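Local coordinates for receptor-type tyrosine-protein phosphatase C (Rattus norvegicus, PDB 5FN8) that probably dephosphorylates phosphotyrosine proteins to support T-cell activation through the antigen receptor, its extracellular region being represented here by two fibronectin type III domains, at residues B[67-72]-B[86-91]; B[93-98]-B[171-176]; B[99-104]-B[116-121]; B[131-136]-B[163-168]. All coordinates share one frame; numbering follows the deposited sequence.

Contact 1 of 4, residues B[67-72]-B[86-91]; sequences EYTVSL and AKDCNF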
# COMPACT_ATOMS: atom_id res chain seq x y z
N GLU B 67 5.38 1.42 11.26
CA GLU B 67 6.48 2.00 12.03
C GLU B 67 6.81 3.36 11.43
O GLU B 67 6.92 3.49 10.21
CB GLU B 67 7.72 1.10 11.94
CG GLU B 67 8.30 0.74 13.30
CD GLU B 67 8.11 -0.71 13.70
OE1 GLU B 67 8.37 -1.60 12.85
OE2 GLU B 67 7.76 -0.95 14.87
N TYR B 68 6.93 4.37 12.30
CA TYR B 68 7.28 5.72 11.91
C TYR B 68 8.39 6.29 12.77
O TYR B 68 8.61 5.85 13.91
CB TYR B 68 6.09 6.66 12.05
CG TYR B 68 4.98 6.45 11.07
CD1 TYR B 68 4.98 7.12 9.84
CD2 TYR B 68 3.87 5.67 11.39
CE1 TYR B 68 3.94 6.96 8.94
CE2 TYR B 68 2.80 5.53 10.51
CZ TYR B 68 2.86 6.15 9.27
OH TYR B 68 1.80 6.02 8.41
N THR B 69 9.04 7.33 12.26
CA THR B 69 10.06 8.05 13.01
C THR B 69 9.79 9.52 12.91
O THR B 69 9.44 9.99 11.83
CB THR B 69 11.47 7.58 12.71
OG1 THR B 69 12.35 8.44 13.42
CG2 THR B 69 11.81 7.60 11.25
N VAL B 70 9.85 10.21 14.08
CA VAL B 70 9.58 11.64 14.25
C VAL B 70 10.81 12.33 14.76
O VAL B 70 11.58 11.73 15.51
CB VAL B 70 8.43 11.97 15.25
CG1 VAL B 70 7.73 13.29 14.92
CG2 VAL B 70 7.44 10.87 15.33
N SER B 71 10.92 13.64 14.46
CA SER B 71 11.93 14.58 14.94
C SER B 71 11.35 16.00 14.97
O SER B 71 10.48 16.35 14.16
CB SER B 71 13.22 14.51 14.12
OG SER B 71 12.99 14.59 12.72
N LEU B 72 11.76 16.78 15.97
CA LEU B 72 11.31 18.16 16.10
C LEU B 72 12.41 19.13 16.02
O LEU B 72 13.49 18.85 16.53
CB LEU B 72 10.46 18.41 17.33
CG LEU B 72 9.01 18.31 17.01
CD1 LEU B 72 8.42 17.04 17.53
CD2 LEU B 72 8.26 19.56 17.34
N ALA B 86 20.47 14.69 20.24
CA ALA B 86 19.03 14.51 20.03
C ALA B 86 18.79 13.28 19.17
O ALA B 86 19.38 13.13 18.10
CB ALA B 86 18.43 15.74 19.38
N LYS B 87 17.94 12.38 19.68
CA LYS B 87 17.63 11.13 19.00
C LYS B 87 16.26 11.21 18.34
O LYS B 87 15.38 11.96 18.80
CB LYS B 87 17.67 9.95 19.99
CG LYS B 87 19.04 9.71 20.64
CD LYS B 87 18.94 8.75 21.85
CE LYS B 87 20.14 8.84 22.78
NZ LYS B 87 20.02 7.93 23.95
N ASP B 88 16.09 10.46 17.23
CA ASP B 88 14.81 10.35 16.53
C ASP B 88 13.89 9.53 17.41
O ASP B 88 14.35 8.63 18.12
CB ASP B 88 14.99 9.63 15.18
CG ASP B 88 15.46 10.51 14.04
OD1 ASP B 88 15.25 11.74 14.12
OD2 ASP B 88 16.01 9.97 13.06
N CYS B 89 12.60 9.86 17.39
CA CYS B 89 11.64 9.16 18.19
C CYS B 89 10.85 8.16 17.33
O CYS B 89 10.29 8.55 16.30
CB CYS B 89 10.73 10.12 18.94
SG CYS B 89 9.76 9.32 20.25
N ASN B 90 10.88 6.88 17.71
CA ASN B 90 10.22 5.81 16.95
C ASN B 90 8.95 5.35 17.61
O ASN B 90 8.89 5.22 18.84
CB ASN B 90 11.16 4.62 16.72
CG ASN B 90 12.53 5.02 16.25
OD1 ASN B 90 12.73 5.41 15.09
ND2 ASN B 90 13.48 5.01 17.17
N PHE B 91 7.92 5.12 16.80
CA PHE B 91 6.62 4.63 17.23
C PHE B 91 5.99 3.76 16.12
O PHE B 91 6.48 3.70 14.99
CB PHE B 91 5.69 5.79 17.67
CG PHE B 91 5.13 6.62 16.53
CD1 PHE B 91 5.85 7.69 16.01
CD2 PHE B 91 3.89 6.31 15.97
CE1 PHE B 91 5.34 8.44 14.94
CE2 PHE B 91 3.40 7.04 14.88
CZ PHE B 91 4.12 8.11 14.39

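Contact 2 of 4, residues B[93-98]-B[171-176]; sequences TKAARP and NGEYLG. With NAG (2-acetamido-2-deoxy-beta-D-glucopyranose), chain H.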
# COMPACT_ATOMS: atom_id res chain seq x y z
N THR B 93 1.94 2.73 14.77
CA THR B 93 0.49 2.90 14.91
C THR B 93 -0.13 1.52 15.30
O THR B 93 0.45 0.44 15.03
CB THR B 93 -0.12 3.52 13.65
OG1 THR B 93 0.38 2.83 12.50
CG2 THR B 93 0.13 5.02 13.55
N LYS B 94 -1.25 1.58 16.01
CA LYS B 94 -1.94 0.37 16.44
C LYS B 94 -2.57 -0.30 15.20
O LYS B 94 -2.70 0.34 14.13
CB LYS B 94 -3.00 0.69 17.54
CG LYS B 94 -2.44 1.39 18.79
CD LYS B 94 -1.50 0.50 19.63
CE LYS B 94 -0.59 1.29 20.54
NZ LYS B 94 0.86 1.18 20.15
N ALA B 95 -2.92 -1.60 15.33
CA ALA B 95 -3.56 -2.36 14.27
C ALA B 95 -5.01 -1.89 14.08
O ALA B 95 -5.62 -1.30 14.98
CB ALA B 95 -3.52 -3.84 14.59
N ALA B 96 -5.54 -2.13 12.88
CA ALA B 96 -6.93 -1.81 12.59
C ALA B 96 -7.59 -3.03 11.90
O ALA B 96 -6.92 -4.04 11.64
CB ALA B 96 -7.00 -0.57 11.69
N ARG B 97 -8.91 -2.95 11.63
CA ARG B 97 -9.63 -4.01 10.92
C ARG B 97 -9.07 -4.05 9.51
O ARG B 97 -8.86 -3.00 8.89
CB ARG B 97 -11.13 -3.71 10.85
CG ARG B 97 -11.84 -3.73 12.19
CD ARG B 97 -13.29 -3.37 12.01
NE ARG B 97 -14.10 -4.56 11.71
CZ ARG B 97 -14.79 -4.77 10.59
NH1 ARG B 97 -14.78 -3.86 9.62
NH2 ARG B 97 -15.48 -5.88 10.42
N PRO B 98 -8.75 -5.26 8.99
CA PRO B 98 -8.26 -5.33 7.60
C PRO B 98 -9.45 -5.05 6.65
O PRO B 98 -10.61 -4.90 7.08
CB PRO B 98 -7.83 -6.80 7.48
CG PRO B 98 -8.70 -7.54 8.42
CD PRO B 98 -8.93 -6.61 9.57
N ASN B 171 -5.93 -10.51 10.71
CA ASN B 171 -4.59 -9.91 10.66
C ASN B 171 -3.74 -10.09 11.94
O ASN B 171 -2.75 -9.42 12.09
CB ASN B 171 -4.66 -8.42 10.21
CG ASN B 171 -5.20 -7.48 11.26
OD1 ASN B 171 -5.33 -7.83 12.44
ND2 ASN B 171 -5.53 -6.27 10.88
N GLY B 172 -4.12 -11.01 12.81
CA GLY B 172 -3.42 -11.26 14.07
C GLY B 172 -4.04 -10.52 15.23
O GLY B 172 -3.73 -10.80 16.38
N GLU B 173 -4.91 -9.55 14.93
CA GLU B 173 -5.56 -8.78 15.97
C GLU B 173 -7.03 -8.50 15.68
O GLU B 173 -7.82 -8.32 16.61
CB GLU B 173 -4.81 -7.45 16.18
CG GLU B 173 -3.62 -7.60 17.11
CD GLU B 173 -2.81 -6.34 17.28
OE1 GLU B 173 -3.30 -5.39 17.92
OE2 GLU B 173 -1.68 -6.31 16.75
N TYR B 174 -7.41 -8.45 14.40
CA TYR B 174 -8.78 -8.13 13.99
C TYR B 174 -9.24 -8.93 12.84
O TYR B 174 -8.45 -9.32 11.98
CB TYR B 174 -8.91 -6.64 13.61
CG TYR B 174 -8.67 -5.69 14.75
CD1 TYR B 174 -9.65 -5.47 15.72
CD2 TYR B 174 -7.47 -5.00 14.87
CE1 TYR B 174 -9.42 -4.63 16.80
CE2 TYR B 174 -7.23 -4.12 15.94
CZ TYR B 174 -8.22 -3.92 16.89
OH TYR B 174 -7.99 -3.10 17.97
N LEU B 175 -10.55 -9.12 12.79
CA LEU B 175 -11.25 -9.77 11.70
C LEU B 175 -11.91 -8.61 10.93
O LEU B 175 -12.44 -7.69 11.55
CB LEU B 175 -12.34 -10.65 12.33
CG LEU B 175 -12.68 -11.99 11.77
CD1 LEU B 175 -11.45 -12.86 11.56
CD2 LEU B 175 -13.54 -12.70 12.76
N GLY B 176 -11.84 -8.65 9.61
CA GLY B 176 -12.51 -7.67 8.77
C GLY B 176 -13.92 -8.13 8.39
O GLY B 176 -14.45 -9.10 8.94
C1 NAG H . -9.54 3.11 14.18
C2 NAG H . -10.59 2.18 13.57
C3 NAG H . -11.99 2.77 13.80
C4 NAG H . -12.23 2.98 15.29
C5 NAG H . -11.12 3.84 15.89
C6 NAG H . -11.19 3.95 17.40
C7 NAG H . -10.36 0.56 11.70
C8 NAG H . -10.34 0.41 10.21
N2 NAG H . -10.40 1.84 12.16
O3 NAG H . -12.97 1.87 13.29
O4 NAG H . -13.49 3.61 15.51
O5 NAG H . -9.83 3.26 15.58
O6 NAG H . -11.37 2.68 18.02
O7 NAG H . -10.34 -0.41 12.46
O HOH W 1 -2.39 -2.87 18.14

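Contact 3 of 4, residues B[99-104]-B[116-121]; sequences GKVNGM and VTCNSP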
# COMPACT_ATOMS: atom_id res chain seq x y z
N GLY B 99 -9.17 -5.08 5.35
CA GLY B 99 -10.23 -4.96 4.36
C GLY B 99 -10.79 -6.32 4.01
O GLY B 99 -10.46 -7.32 4.64
N LYS B 100 -11.66 -6.36 3.00
CA LYS B 100 -12.27 -7.59 2.52
C LYS B 100 -11.34 -8.27 1.53
O LYS B 100 -10.53 -7.63 0.90
CB LYS B 100 -13.63 -7.32 1.88
CG LYS B 100 -14.66 -6.71 2.82
CD LYS B 100 -15.88 -6.21 2.04
CE LYS B 100 -16.76 -7.32 1.52
NZ LYS B 100 -17.73 -6.84 0.50
N VAL B 101 -11.46 -9.57 1.39
CA VAL B 101 -10.66 -10.36 0.47
C VAL B 101 -11.07 -10.00 -0.98
O VAL B 101 -12.21 -9.58 -1.23
CB VAL B 101 -10.78 -11.90 0.77
CG1 VAL B 101 -10.26 -12.24 2.17
CG2 VAL B 101 -12.20 -12.46 0.53
N ASN B 102 -10.15 -10.19 -1.91
CA ASN B 102 -10.41 -9.88 -3.31
C ASN B 102 -10.50 -11.14 -4.14
O ASN B 102 -9.76 -12.08 -3.91
CB ASN B 102 -9.32 -8.92 -3.88
CG ASN B 102 -9.38 -7.54 -3.27
OD1 ASN B 102 -10.36 -6.79 -3.47
ND2 ASN B 102 -8.36 -7.21 -2.47
N GLY B 103 -11.40 -11.12 -5.11
CA GLY B 103 -11.60 -12.19 -6.08
C GLY B 103 -12.07 -13.50 -5.52
O GLY B 103 -11.54 -14.56 -5.89
N MET B 104 -13.08 -13.44 -4.63
CA MET B 104 -13.63 -14.65 -4.01
C MET B 104 -14.42 -15.45 -5.03
O MET B 104 -15.41 -14.96 -5.59
CB MET B 104 -14.47 -14.32 -2.77
CG MET B 104 -14.76 -15.53 -1.92
SD MET B 104 -16.01 -15.11 -0.71
CE MET B 104 -16.73 -16.75 -0.39
N VAL B 116 -13.33 -23.04 -2.53
CA VAL B 116 -13.40 -21.60 -2.26
C VAL B 116 -11.99 -21.00 -2.36
O VAL B 116 -11.05 -21.52 -1.77
CB VAL B 116 -14.13 -21.24 -0.92
CG1 VAL B 116 -14.28 -19.72 -0.76
CG2 VAL B 116 -15.49 -21.92 -0.82
N THR B 117 -11.83 -19.94 -3.16
CA THR B 117 -10.54 -19.26 -3.39
C THR B 117 -10.73 -17.77 -3.34
O THR B 117 -11.80 -17.25 -3.66
CB THR B 117 -9.90 -19.65 -4.74
OG1 THR B 117 -10.84 -19.40 -5.79
CG2 THR B 117 -9.43 -21.11 -4.78
N CYS B 118 -9.70 -17.07 -2.92
CA CYS B 118 -9.71 -15.62 -2.85
C CYS B 118 -8.28 -15.14 -2.80
O CYS B 118 -7.34 -15.94 -2.64
CB CYS B 118 -10.53 -15.11 -1.66
SG CYS B 118 -9.65 -15.14 -0.07
N ASN B 119 -8.11 -13.83 -2.91
CA ASN B 119 -6.81 -13.21 -2.80
C ASN B 119 -6.86 -12.24 -1.65
O ASN B 119 -7.93 -11.80 -1.24
CB ASN B 119 -6.42 -12.50 -4.10
CG ASN B 119 -6.42 -13.40 -5.31
OD1 ASN B 119 -7.18 -13.19 -6.26
ND2 ASN B 119 -5.58 -14.43 -5.30
N SER B 120 -5.69 -11.92 -1.14
CA SER B 120 -5.46 -11.01 -0.03
C SER B 120 -6.20 -9.67 -0.15
O SER B 120 -6.36 -9.17 -1.27
CB SER B 120 -3.96 -10.73 0.07
OG SER B 120 -3.63 -9.84 1.12
N PRO B 121 -6.62 -9.02 0.98
CA PRO B 121 -7.17 -7.66 0.88
C PRO B 121 -5.98 -6.70 0.58
O PRO B 121 -4.81 -7.07 0.71
CB PRO B 121 -7.70 -7.40 2.30
CG PRO B 121 -7.64 -8.71 3.00
CD PRO B 121 -6.51 -9.42 2.40

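Contact 4 of 4, residues B[131-136]-B[163-168]; sequences YILEVK and YEFLVY. With NAG (2-acetamido-2-deoxy-beta-D-glucopyranose), chain G.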
# COMPACT_ATOMS: atom_id res chain seq x y z
N TYR B 131 -6.99 -16.54 6.75
CA TYR B 131 -8.26 -16.61 6.06
C TYR B 131 -9.23 -17.49 6.84
O TYR B 131 -8.94 -18.66 7.11
CB TYR B 131 -8.03 -17.14 4.64
CG TYR B 131 -7.17 -16.21 3.82
CD1 TYR B 131 -7.73 -15.14 3.13
CD2 TYR B 131 -5.79 -16.34 3.81
CE1 TYR B 131 -6.94 -14.25 2.40
CE2 TYR B 131 -4.98 -15.45 3.10
CZ TYR B 131 -5.56 -14.41 2.39
OH TYR B 131 -4.73 -13.54 1.73
N ILE B 132 -10.38 -16.90 7.22
CA ILE B 132 -11.42 -17.61 7.97
C ILE B 132 -12.58 -17.88 7.05
O ILE B 132 -13.14 -16.97 6.46
CB ILE B 132 -11.89 -16.78 9.21
CG1 ILE B 132 -10.74 -16.26 10.09
CG2 ILE B 132 -13.02 -17.48 9.98
CD1 ILE B 132 -9.70 -17.22 10.56
N LEU B 133 -12.94 -19.11 6.92
CA LEU B 133 -14.10 -19.45 6.13
C LEU B 133 -15.19 -20.07 7.00
O LEU B 133 -14.95 -21.02 7.72
CB LEU B 133 -13.73 -20.37 4.96
CG LEU B 133 -14.90 -21.05 4.24
CD1 LEU B 133 -15.75 -20.05 3.47
CD2 LEU B 133 -14.42 -22.14 3.33
N GLU B 134 -16.40 -19.50 6.92
CA GLU B 134 -17.61 -20.02 7.56
C GLU B 134 -18.53 -20.54 6.49
O GLU B 134 -18.74 -19.90 5.46
CB GLU B 134 -18.34 -18.94 8.30
CG GLU B 134 -17.68 -18.55 9.58
CD GLU B 134 -18.61 -17.75 10.45
OE1 GLU B 134 -19.39 -16.90 9.95
OE2 GLU B 134 -18.55 -17.99 11.67
N VAL B 135 -19.08 -21.71 6.74
CA VAL B 135 -20.02 -22.34 5.82
C VAL B 135 -21.36 -22.41 6.54
O VAL B 135 -21.44 -22.92 7.66
CB VAL B 135 -19.53 -23.71 5.30
CG1 VAL B 135 -20.54 -24.31 4.30
CG2 VAL B 135 -18.13 -23.60 4.68
N LYS B 136 -22.40 -21.83 5.92
CA LYS B 136 -23.73 -21.80 6.51
C LYS B 136 -24.80 -22.41 5.61
O LYS B 136 -24.65 -22.43 4.39
CB LYS B 136 -24.11 -20.35 6.90
CG LYS B 136 -23.29 -19.79 8.05
CD LYS B 136 -23.75 -18.41 8.45
CE LYS B 136 -22.92 -17.89 9.59
NZ LYS B 136 -23.20 -16.45 9.84
N TYR B 163 -25.93 -23.29 0.12
CA TYR B 163 -24.97 -22.94 1.15
C TYR B 163 -24.44 -21.52 0.93
O TYR B 163 -24.42 -21.03 -0.20
CB TYR B 163 -23.78 -23.92 1.11
CG TYR B 163 -24.09 -25.30 1.64
CD1 TYR B 163 -24.04 -25.57 3.01
CD2 TYR B 163 -24.37 -26.36 0.77
CE1 TYR B 163 -24.31 -26.85 3.50
CE2 TYR B 163 -24.62 -27.64 1.26
CZ TYR B 163 -24.60 -27.88 2.63
OH TYR B 163 -24.84 -29.14 3.12
N GLU B 164 -24.06 -20.85 2.02
CA GLU B 164 -23.39 -19.55 1.92
C GLU B 164 -22.00 -19.68 2.47
O GLU B 164 -21.75 -20.44 3.42
CB GLU B 164 -24.19 -18.31 2.43
CG GLU B 164 -24.69 -18.34 3.87
CD GLU B 164 -24.93 -17.00 4.57
OE1 GLU B 164 -24.37 -15.97 4.12
OE2 GLU B 164 -25.64 -16.98 5.60
N PHE B 165 -21.06 -19.05 1.77
CA PHE B 165 -19.64 -19.08 2.11
C PHE B 165 -19.23 -17.68 2.45
O PHE B 165 -19.45 -16.76 1.66
CB PHE B 165 -18.81 -19.71 0.97
CG PHE B 165 -19.26 -21.13 0.66
CD1 PHE B 165 -20.36 -21.36 -0.16
CD2 PHE B 165 -18.60 -22.22 1.21
CE1 PHE B 165 -20.80 -22.67 -0.41
CE2 PHE B 165 -19.03 -23.53 0.93
CZ PHE B 165 -20.14 -23.74 0.14
N LEU B 166 -18.71 -17.51 3.67
CA LEU B 166 -18.28 -16.22 4.20
C LEU B 166 -16.80 -16.31 4.51
O LEU B 166 -16.42 -17.09 5.38
CB LEU B 166 -19.06 -15.91 5.49
CG LEU B 166 -20.59 -15.81 5.42
CD1 LEU B 166 -21.26 -17.18 5.71
CD2 LEU B 166 -21.09 -14.83 6.45
N VAL B 167 -15.97 -15.57 3.77
CA VAL B 167 -14.53 -15.50 3.96
C VAL B 167 -14.19 -14.18 4.64
O VAL B 167 -14.59 -13.14 4.14
CB VAL B 167 -13.67 -15.69 2.67
CG1 VAL B 167 -12.17 -15.62 3.01
CG2 VAL B 167 -13.98 -17.01 2.01
N TYR B 168 -13.52 -14.23 5.81
CA TYR B 168 -13.03 -13.05 6.55
C TYR B 168 -11.52 -13.14 6.58
O TYR B 168 -10.96 -14.24 6.64
CB TYR B 168 -13.45 -13.07 8.04
CG TYR B 168 -14.91 -13.29 8.32
CD1 TYR B 168 -15.49 -14.55 8.14
CD2 TYR B 168 -15.70 -12.27 8.83
CE1 TYR B 168 -16.84 -14.77 8.42
CE2 TYR B 168 -17.05 -12.48 9.13
CZ TYR B 168 -17.61 -13.73 8.93
OH TYR B 168 -18.92 -13.91 9.27
C1 NAG G . -6.59 -18.68 13.33
C2 NAG G . -7.19 -17.90 14.50
C3 NAG G . -6.12 -17.20 15.33
C4 NAG G . -4.94 -18.12 15.62
C5 NAG G . -4.40 -18.76 14.35
C6 NAG G . -3.30 -19.76 14.61
C7 NAG G . -8.94 -16.10 14.57
C8 NAG G . -9.93 -15.35 13.73
N2 NAG G . -8.10 -16.93 13.89
O3 NAG G . -6.67 -16.82 16.59
O4 NAG G . -3.91 -17.37 16.27
O5 NAG G . -5.45 -19.48 13.69
O6 NAG G . -2.76 -20.32 13.42
O7 NAG G . -8.88 -15.95 15.79

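Contact 1 of 4, residues B[67-72]-B[86-91]
Placed between its backbone N and carbonyl carbon (chi1 74°), the CG of Phe91 swings the ring back over strand 67-72, while Tyr68, with CG anti to its carbonyl carbon (chi1 -70°), directs the far end of its ring away from strand 89-91. The two planes are nearly parallel, 17° apart, but slid so far that the rings barely overlap, with centroids 5.4 Å apart. What lies over the Phe91 face is instead Tyr68 CB, a CH-pi contact in which CB sits 3.8 Å from the ring centroid. Val70 closes on the same ring from its edge, its CG2 only 3.2 Å from Phe91 CE1. A flat phenyl suits this place because it offers a face to one neighbour and a rim to another. Beneath these groups runs an antiparallel ladder joining the last two strands of the first fibronectin type III domain: Tyr68 N to Phe91 O and Val70 N to Cys89 O both measure 2.8 Å, and each pair also bonds in the reverse direction. Strand 67-72 pairs on with a strand of the second subunit, and Cys89 is disulfide-bonded to Cys13 of that subunit, so the sheet is shared between chains. Tyr68 OH reaches the backbone N of Arg63. On the other face the small, beta-branched Thr69 lies beside Asn90, with CB 3.5 Å from Asn90 OD1, and Thr69 OG1 rests 3.4 Å from Asp88 CB.

Contact 2 of 4, residues B[93-98]-B[171-176]
An Asx turn at the junction of the two fibronectin type III domains carries this contact: the loop 171-176 of the second domain folds against 93-98, the segment that leads out of the first. Asn171 OD1 accepts from Glu173 N at 3.1 Å, which lies in its carbonyl plane, and from Tyr174 N at 2.9 Å, which stands above that plane. The other branch of the amide faces the linker, where ND2 donates to Ala96 O at 2.7 Å, a partner lying in the amide plane; Ile124 O takes a further bond from this nitrogen. Gly172, inside the turn, has phi 96°, where a beta carbon would press on the carbonyl O of Asn171. Tyr174 lays its ring beside the linker, with Ala95 CB in plane at its edge and CE2 3.4 Å from Ala95 O. Alanine is small enough to fit between this edge and the carboxylate of Glu173. A water accepts from Ala95 N and donates to Glu173 OE1. Pro98 CG packs 3.5 Å from Gly176 N; glycine suits position 176 because a beta carbon would collide with Pro98 O. Gly176 CA also lies 3.8 Å above one face of the Arg97 guanidinium, toward its rim, and NH2 is salt-bridged to Asp177. Arg97 N donates almost straight to O7, the acetyl oxygen of an N-acetylglucosamine, at 3.0 Å. With partners on both ends, the Asn171 amide can hardly flip, and it ties the linker to the second domain.

Contact 3 of 4, residues B[99-104]-B[116-121]
Asn102 and Asn119 form a single antiparallel hydrogen-bonded pair, with Asn102 N to Asn119 O at 2.8 Å and Asn119 N to Asn102 O at 2.6 Å, after which the chain turns a corner at Gly103. The glycine has phi 65° and psi 46°, a left-handed conformation that residues with side chains adopt less readily, and it carries the chain on toward Met104. Asn102 adds a third bond of its own: ND2 donates to Ser120 O at 3.0 Å, an oxygen that lies near the amide plane, so the side chain extends the backbone pairing by one residue beyond the bridge. Pro121, which has no N-H to offer as a donor, instead packs its ring against the carbonyls of the opposite segment, CB lying 3.2 Å from Lys100 O. Further along, Val101 meets the sulfur of Cys118, its CB 3.5 Å from SG, and both of its methyls flank that sulfur. Cys118 is disulfide-bonded to Cys150 and, like Val101, packs on Tyr131, so the branched valine covers one side of the disulfide sulfur. Met104, its CG anti to the backbone N (chi1 -165°) and the chain extended, sends CE across Val116 to within 3.9 Å of CG1. That flexible thioether thus reaches toward strand 162-170, where it also touches Phe165 and Val167. The pattern, an entering chain that pairs briefly, bends at a glycine and then continues as the edge strand 104-108 beside 114-119, is that of the first two strands in the three-stranded sheet of a fibronectin type III sandwich.

Contact 4 of 4, residues B[131-136]-B[163-168]
Leu133, Val135, Phe165 and Val167 form the tightly packed side of this antiparallel pair, the two central strands in the four-stranded sheet of the second fibronectin type III domain. Leu133 CD1 lies 3.8 Å from Val167 CG2 and also approaches the edge of the Phe165 ring, while Val135 runs alongside that ring with CG2 3.8 Å from Phe165 CD2. Branched and aromatic groups suit this face, for it meets the other sheet of the sandwich through Val116, Phe152 and Val154. Tyr131 stands at one end of the core, its ring edge-to-face with Phe169. Between the faces the backbones exchange a pair of hydrogen bonds at each of three levels, from Ile132 with Tyr168, through Glu134 with Leu166, to Lys136 with Glu164.

The other side is looser and largely polar. Lys136 stretches out with its CD 3.9 Å from Leu166 CD1, crossing that leucine at about a right angle, and thereby lays aliphatic length over an apolar residue while its ammonium makes a long salt bridge with Glu134. Lys136 CB also packs 3.7 Å from Glu164 CG, though the ammonium and that carboxylate stay out of direct contact. At the far end Ile132 touches the acetyl methyl of a sugar, CD1 to C8 being 3.7 Å. With CG anti to the carbonyl carbon (chi1 -52°), Tyr168 sends its ring, edge in plane with Ile132 O, across toward Glu134, whose carboxylate is turned 85° from it; OH donates to Glu134 OE1 at 3.1 Å, meeting that oxygen from above the carboxylate plane.

The four contacts run from the first fibronectin type III domain to the second. Contact 1 and contact 4, the strand pairs at either end, have centres about 42 Å apart, and contact 2 spans the junction between the domains. It meets contact 1 where Tyr68 CE2 lies 4.1 Å from Thr93 CG2, and contact 4 where Leu175 CD1 lies 3.8 Å from Ile132 CG1. Contacts 3 and 4 belong to the two sheets of one sandwich and interlock through Met104 CE, 3.7 Å from Val167 CG2. Contacts 1 and 2 both touch the second subunit. Sugars border contacts 2 and 4; the phosphatase domains lie outside this extracellular piece.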